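Local coordinates for oxygen-independent coproporphyrinogen III oxidase (Escherichia coli, PDB 1OLT), which catalyses the oxygen-independent oxidative decarboxylation of two propionate groups of coproporphyrinogen III in heme biosynthesis, using a [4Fe-4S] cluster and S-adenosylmethionine, at residues Phe61-Cys66 with Val75-His80; Thr114-Asn119 with Ile144-Arg149. One frame throughout, in Å; residues are numbered along the deposited sequence.

Contact 1: Phe61-Cys66 with Val75-His80; sequences FCHKLC and VTRQQH. With SF4 (iron/sulfur cluster), chain B.
The radical SAM cluster-binding loop, with its CX3CX2C spacing, starts here where Cys62 at the end of one strand meets Val75 in a parallel bridge. Cys62 SG binds FE1 of the [4Fe-4S] cluster at 2.3 Å, Cys66 SG holds FE4, and Cys69 is the third cysteine ligand. The short strand 74-75 runs parallel to the first strand of the partial TIM barrel just where the ligand loop leaves it. Between residues 61-66 and 75-80 the backbones share one hydrogen bond, Thr76 N to Cys62 O at 3.0 Å, with an N-H...O angle of 160°; Cys62 is also backbone-bonded to Ile74. The same oxygen receives a CA-H...O contact from Val75 CA at 3.3 Å, so Val75 and Thr76 converge on one carbonyl.

Beyond the bridge, the two methyls of Val75 pack against the ligand loop. CG2 reaches Leu65 CD1 at 3.9 Å, the two side chains crossing almost at right angles, while CG1 rests against the peptide between Lys64 and Leu65. Behind the bridge, on the side away from the cluster, Thr76 CG2 touches Phe61 CD1, both side chains running the same way. Thr76 OG1 accepts from Gln78 N at 2.9 Å, an ST turn that shapes the chain as it leaves the strand.

Arg77 folds back over the loop. A bend at chi2 (-54°) brings its guanidinium above His63 O, which lies over one face rather than in line with an N-H; despite 3.2 Å from NE to His63 O, no hydrogen bond results. The group's plane is tilted only 23° from the His63 ring, and its salt bridge goes instead to Glu150 through NH1. That same NH1 also donates to a water, which lies in the guanidinium plane and bonds to His63 ND1 at 3.3 Å.

Contact 2: Thr114-Asn119 with Ile144-Arg149; sequences TPTYLN and IEVDPR. With SAM (S-adenosylmethionine), chain C; SAM (S-adenosylmethionine), chain D; SF4 (iron/sulfur cluster), chain B.
Asp147 OD1, on a residue whose CB packs against Thr114 CG2 at 3.6 Å, is gripped side-on by two nitrogens of Arg149. NE approaches the syn lone pair at 2.9 Å from OD1, whereas NH2 meets OD1 at 3.2 Å from 37° above the carboxylate plane. OD1 lies in the guanidinium plane, and with Arg149 held this way, NH2 lies 3.6 Å from S2 of the cluster, which sits at the guanidinium edge. Through a water, the other oxygen, OD2, reaches Thr114 OG1, itself 3.1 Å from the amino N of the SAM that chelates the cluster. With an alanine in place of Asp147, Arg149 would probably be free to swing away from the cluster, and the water bridging to Thr114 would lose its carboxylate partner.

These segments sit at the C-terminal ends of two neighbouring parallel strands, joined by helix 120-133 in a beta-alpha-beta crossover of the radical SAM barrel; the loop follows the glycines Gly111 to Gly113. Its 3-10 turn leans on the second strand: Pro115 CB presses against Ile144 CG1 at 3.5 Å, tighter than usual, and the proline ring also lies along Glu145 O. Thr116 holds OG1 between its backbone N and carbonyl carbon (chi1 52°), where it takes a weak hydrogen bond of 3.5 Å from Asp147 N. Glu145 turns its carboxylate from the loop into the active site, where OE2 accepts from O3' of the second SAM at 2.6 Å and is also bonded to His109.

Contact 1 closes along the chain before contact 2 opens, and their centres lie about 11 Å apart within the radical SAM core. Both reach the same barrel sheet, where strand 53-62 stands between the short strand 74-75 and strand 105-112, which in turn pairs with 140-146. Residues 114-119 join them: Tyr117 OH probably bonds to Thr76 O (2.8 Å) and Tyr117 O to Gln79 NE2, while the Tyr117 ring meets that of His63. Nearer the metal, Cys62 SG packs on Thr114 OG1. Contact 1 therefore supplies cysteine ligands, and contact 2 borders the same cluster from the side of its bound SAM, placing cofactor and cosubstrate together.

Contact 1: Phe61-Cys66 with Val75-His80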
# COMPACT_ATOMS: atom_id res chain seq x y z
N PHE A 61 6.96 14.79 4.55
CA PHE A 61 6.44 15.99 5.12
C PHE A 61 4.93 16.16 4.92
O PHE A 61 4.39 15.86 3.84
CB PHE A 61 7.26 17.21 4.57
CG PHE A 61 8.71 17.09 4.80
CD1 PHE A 61 9.23 17.13 6.04
CD2 PHE A 61 9.56 16.89 3.72
CE1 PHE A 61 10.61 16.96 6.24
CE2 PHE A 61 10.90 16.72 3.92
CZ PHE A 61 11.42 16.80 5.15
N CYS A 62 4.27 16.66 5.97
CA CYS A 62 2.87 17.07 5.91
C CYS A 62 2.71 18.48 6.48
O CYS A 62 3.45 18.91 7.35
CB CYS A 62 1.99 16.09 6.66
SG CYS A 62 2.12 14.38 6.12
N HIS A 63 1.68 19.19 6.02
CA HIS A 63 1.40 20.57 6.47
C HIS A 63 0.86 20.60 7.92
O HIS A 63 1.16 21.52 8.68
CB HIS A 63 0.38 21.25 5.54
CG HIS A 63 0.90 21.44 4.16
ND1 HIS A 63 2.10 22.06 3.89
CD2 HIS A 63 0.34 21.20 2.96
CE1 HIS A 63 2.30 22.12 2.59
NE2 HIS A 63 1.25 21.59 2.00
N LYS A 64 0.07 19.57 8.28
CA LYS A 64 -0.78 19.61 9.45
C LYS A 64 -0.98 18.20 10.09
O LYS A 64 -0.95 17.19 9.37
CB LYS A 64 -2.13 20.22 9.03
CG LYS A 64 -2.97 20.68 10.22
CD LYS A 64 -4.36 21.27 9.85
CE LYS A 64 -4.29 22.57 8.94
NZ LYS A 64 -5.73 23.04 8.64
N LEU A 65 -1.17 18.12 11.38
CA LEU A 65 -1.18 16.83 12.09
C LEU A 65 -2.59 16.20 12.11
O LEU A 65 -3.42 16.63 12.83
CB LEU A 65 -0.69 16.99 13.51
CG LEU A 65 -0.67 15.77 14.43
CD1 LEU A 65 0.28 14.72 13.85
CD2 LEU A 65 -0.25 16.21 15.76
N CYS A 66 -2.81 15.19 11.25
CA CYS A 66 -4.02 14.42 11.32
C CYS A 66 -3.90 13.53 12.56
O CYS A 66 -2.95 12.74 12.65
CB CYS A 66 -4.17 13.54 10.08
SG CYS A 66 -4.24 14.45 8.49
N VAL A 75 5.26 16.40 10.38
CA VAL A 75 4.45 17.54 10.20
C VAL A 75 5.35 18.76 10.46
O VAL A 75 5.98 18.83 11.48
CB VAL A 75 3.29 17.57 11.24
CG1 VAL A 75 2.55 18.92 11.17
CG2 VAL A 75 2.32 16.45 11.00
N THR A 76 5.42 19.68 9.52
CA THR A 76 6.22 20.86 9.69
C THR A 76 5.77 21.96 8.75
O THR A 76 5.37 21.73 7.63
CB THR A 76 7.71 20.56 9.49
OG1 THR A 76 8.49 21.76 9.60
CG2 THR A 76 8.00 20.09 8.09
N ARG A 77 5.85 23.18 9.26
CA ARG A 77 5.63 24.36 8.47
C ARG A 77 6.94 24.94 7.89
O ARG A 77 6.92 25.92 7.15
CB ARG A 77 4.91 25.40 9.34
CG ARG A 77 3.43 25.01 9.68
CD ARG A 77 2.62 24.69 8.40
NE ARG A 77 1.19 24.70 8.62
CZ ARG A 77 0.32 24.61 7.63
NH1 ARG A 77 0.74 24.63 6.38
NH2 ARG A 77 -0.97 24.57 7.87
N GLN A 78 8.08 24.35 8.29
CA GLN A 78 9.39 24.79 7.78
C GLN A 78 9.62 24.19 6.41
O GLN A 78 10.23 23.16 6.27
CB GLN A 78 10.47 24.38 8.76
CG GLN A 78 10.33 25.07 10.06
CD GLN A 78 11.55 24.89 10.93
OE1 GLN A 78 12.58 25.55 10.72
NE2 GLN A 78 11.48 23.97 11.83
N GLN A 79 9.05 24.82 5.40
CA GLN A 79 8.99 24.28 4.05
C GLN A 79 10.37 24.04 3.42
O GLN A 79 10.51 23.11 2.59
CB GLN A 79 8.14 25.16 3.12
CG GLN A 79 7.27 24.30 2.02
CD GLN A 79 8.08 23.89 0.76
OE1 GLN A 79 9.13 24.53 0.49
NE2 GLN A 79 7.59 22.80 -0.05
N HIS A 80 11.36 24.85 3.83
CA HIS A 80 12.73 24.65 3.45
C HIS A 80 13.30 23.25 3.77
O HIS A 80 14.29 22.84 3.18
CB HIS A 80 13.63 25.66 4.08
CG HIS A 80 13.98 25.35 5.48
ND1 HIS A 80 13.35 25.97 6.56
CD2 HIS A 80 14.92 24.53 6.02
CE1 HIS A 80 13.85 25.49 7.69
NE2 HIS A 80 14.80 24.61 7.40
FE1 SF4 B . 0.03 13.52 6.63
FE2 SF4 B . -1.05 11.29 7.60
FE3 SF4 B . -1.66 12.27 5.31
FE4 SF4 B . -2.35 13.35 7.31
S1 SF4 B . -3.11 11.26 6.73
S2 SF4 B . -1.65 14.53 5.57
S3 SF4 B . -0.70 13.24 8.61
S4 SF4 B . 0.24 11.44 5.93
O HOH W 1 3.58 24.76 4.98

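Contact 2: Thr114-Asn119 with Ile144-Arg149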
# COMPACT_ATOMS: atom_id res chain seq x y z
N THR A 114 3.13 13.45 2.63
CA THR A 114 2.40 14.13 1.62
C THR A 114 3.32 14.52 0.47
O THR A 114 4.01 15.55 0.53
CB THR A 114 1.75 15.38 2.18
OG1 THR A 114 0.84 15.11 3.24
CG2 THR A 114 0.86 16.01 1.10
N PRO A 115 3.38 13.71 -0.59
CA PRO A 115 4.20 14.07 -1.75
C PRO A 115 3.97 15.45 -2.32
O PRO A 115 4.96 16.06 -2.73
CB PRO A 115 3.88 12.98 -2.78
CG PRO A 115 3.55 11.77 -1.90
CD PRO A 115 2.84 12.35 -0.72
N THR A 116 2.72 15.92 -2.31
CA THR A 116 2.38 17.24 -2.77
C THR A 116 2.68 18.39 -1.80
O THR A 116 2.31 19.55 -2.08
CB THR A 116 0.93 17.30 -3.30
OG1 THR A 116 -0.04 16.78 -2.35
CG2 THR A 116 0.83 16.47 -4.50
N TYR A 117 3.34 18.06 -0.70
CA TYR A 117 4.04 19.06 0.09
C TYR A 117 5.11 19.78 -0.77
O TYR A 117 5.40 20.97 -0.56
CB TYR A 117 4.71 18.41 1.27
CG TYR A 117 5.28 19.37 2.30
CD1 TYR A 117 6.57 19.96 2.14
CD2 TYR A 117 4.57 19.66 3.47
CE1 TYR A 117 7.08 20.85 3.13
CE2 TYR A 117 5.07 20.54 4.44
CZ TYR A 117 6.33 21.13 4.27
OH TYR A 117 6.80 21.97 5.24
N LEU A 118 5.73 18.99 -1.67
CA LEU A 118 6.66 19.54 -2.64
C LEU A 118 5.96 20.54 -3.57
O LEU A 118 4.96 20.22 -4.21
CB LEU A 118 7.32 18.46 -3.44
CG LEU A 118 8.04 17.33 -2.69
CD1 LEU A 118 8.68 16.44 -3.71
CD2 LEU A 118 9.07 17.85 -1.76
N ASN A 119 6.53 21.73 -3.69
CA ASN A 119 6.04 22.69 -4.62
C ASN A 119 6.38 22.31 -6.11
O ASN A 119 7.06 21.31 -6.36
CB ASN A 119 6.49 24.13 -4.15
CG ASN A 119 8.01 24.38 -4.31
OD1 ASN A 119 8.66 23.79 -5.19
ND2 ASN A 119 8.54 25.30 -3.52
N ILE A 144 1.30 9.17 -7.61
CA ILE A 144 1.60 10.03 -6.48
C ILE A 144 0.34 10.11 -5.61
O ILE A 144 -0.79 10.03 -6.11
CB ILE A 144 1.99 11.44 -6.99
CG1 ILE A 144 2.42 12.39 -5.86
CG2 ILE A 144 0.85 12.08 -7.77
CD1 ILE A 144 3.00 13.69 -6.33
N GLU A 145 0.57 10.30 -4.32
CA GLU A 145 -0.48 10.58 -3.35
C GLU A 145 -0.62 12.05 -3.05
O GLU A 145 0.37 12.78 -2.98
CB GLU A 145 -0.21 9.80 -2.08
CG GLU A 145 0.05 8.31 -2.37
CD GLU A 145 0.11 7.44 -1.17
OE1 GLU A 145 -0.83 7.56 -0.31
OE2 GLU A 145 1.09 6.61 -1.09
N VAL A 146 -1.85 12.49 -2.85
CA VAL A 146 -2.19 13.92 -2.85
C VAL A 146 -3.08 14.20 -1.67
O VAL A 146 -4.10 13.56 -1.51
CB VAL A 146 -2.95 14.32 -4.14
CG1 VAL A 146 -3.31 15.81 -4.09
CG2 VAL A 146 -2.11 14.06 -5.37
N ASP A 147 -2.72 15.17 -0.85
CA ASP A 147 -3.60 15.69 0.20
C ASP A 147 -4.41 16.86 -0.42
O ASP A 147 -3.83 17.82 -0.93
CB ASP A 147 -2.70 16.21 1.32
CG ASP A 147 -3.44 16.92 2.44
OD1 ASP A 147 -4.65 16.72 2.64
OD2 ASP A 147 -2.80 17.69 3.21
N PRO A 148 -5.74 16.81 -0.38
CA PRO A 148 -6.55 17.85 -1.06
C PRO A 148 -6.76 19.12 -0.17
O PRO A 148 -7.94 19.60 0.02
CB PRO A 148 -7.85 17.14 -1.28
CG PRO A 148 -7.98 16.29 0.04
CD PRO A 148 -6.57 15.78 0.23
N ARG A 149 -5.69 19.60 0.42
CA ARG A 149 -5.65 20.81 1.25
C ARG A 149 -4.38 21.55 0.89
O ARG A 149 -3.41 20.93 0.48
CB ARG A 149 -5.60 20.46 2.71
CG ARG A 149 -6.85 19.88 3.24
CD ARG A 149 -6.71 19.41 4.69
NE ARG A 149 -5.83 18.24 4.79
CZ ARG A 149 -5.25 17.82 5.89
NH1 ARG A 149 -5.49 18.41 7.05
NH2 ARG A 149 -4.46 16.74 5.85
N SAM C . -0.77 12.52 2.94
CA SAM C . -1.87 12.37 2.00
C SAM C . -3.26 12.52 2.63
O SAM C . -3.39 12.37 3.89
OXT SAM C . -4.14 12.83 1.85
CB SAM C . -1.74 10.95 1.41
CG SAM C . -2.36 9.76 2.09
SD SAM C . -1.58 9.23 3.60
CE SAM C . 0.15 9.01 3.18
C5' SAM C . -1.91 7.38 3.54
C4' SAM C . -3.28 6.83 4.08
O4' SAM C . -3.16 6.03 5.25
C3' SAM C . -4.24 7.90 4.50
O3' SAM C . -4.84 8.61 3.41
C2' SAM C . -5.22 7.16 5.43
O2' SAM C . -6.36 6.71 4.71
C1' SAM C . -4.42 5.96 5.87
N9 SAM C . -4.20 5.90 7.30
C8 SAM C . -3.30 6.67 7.98
N7 SAM C . -3.33 6.34 9.27
C5 SAM C . -4.24 5.33 9.42
C6 SAM C . -4.68 4.59 10.53
N6 SAM C . -4.20 4.77 11.76
N1 SAM C . -5.63 3.63 10.32
C2 SAM C . -6.14 3.41 9.04
N3 SAM C . -5.72 4.11 7.96
C4 SAM C . -4.79 5.06 8.17
N SAM D . 0.15 1.92 5.73
CA SAM D . -1.23 2.41 5.83
C SAM D . -2.02 1.71 6.96
O SAM D . -2.54 2.31 7.91
OXT SAM D . -2.16 0.47 7.01
CB SAM D . -1.95 2.28 4.46
CG SAM D . -1.41 3.18 3.31
SD SAM D . -0.46 2.30 2.03
CE SAM D . -1.72 2.07 0.72
C5' SAM D . 0.66 3.46 1.15
C4' SAM D . 1.71 4.04 2.09
O4' SAM D . 2.55 2.96 2.46
C3' SAM D . 2.65 5.06 1.44
O3' SAM D . 2.03 6.33 1.32
C2' SAM D . 3.82 4.96 2.37
O2' SAM D . 3.53 5.59 3.58
C1' SAM D . 3.90 3.44 2.61
N9 SAM D . 4.74 2.76 1.63
C8 SAM D . 4.38 2.33 0.40
N7 SAM D . 5.50 1.76 -0.20
C5 SAM D . 6.50 1.83 0.63
C6 SAM D . 7.81 1.44 0.54
N6 SAM D . 8.31 0.81 -0.51
N1 SAM D . 8.60 1.69 1.60
C2 SAM D . 8.14 2.31 2.70
N3 SAM D . 6.87 2.73 2.79
C4 SAM D . 6.06 2.48 1.77
FE1 SF4 B . 0.03 13.52 6.63
FE2 SF4 B . -1.05 11.29 7.60
FE3 SF4 B . -1.66 12.27 5.31
FE4 SF4 B . -2.35 13.35 7.31
S1 SF4 B . -3.11 11.26 6.73
S2 SF4 B . -1.65 14.53 5.57
S3 SF4 B . -0.70 13.24 8.61
S4 SF4 B . 0.24 11.44 5.93
O HOH W 2 -0.11 17.60 4.17
O HOH W 3 -1.13 18.55 -0.96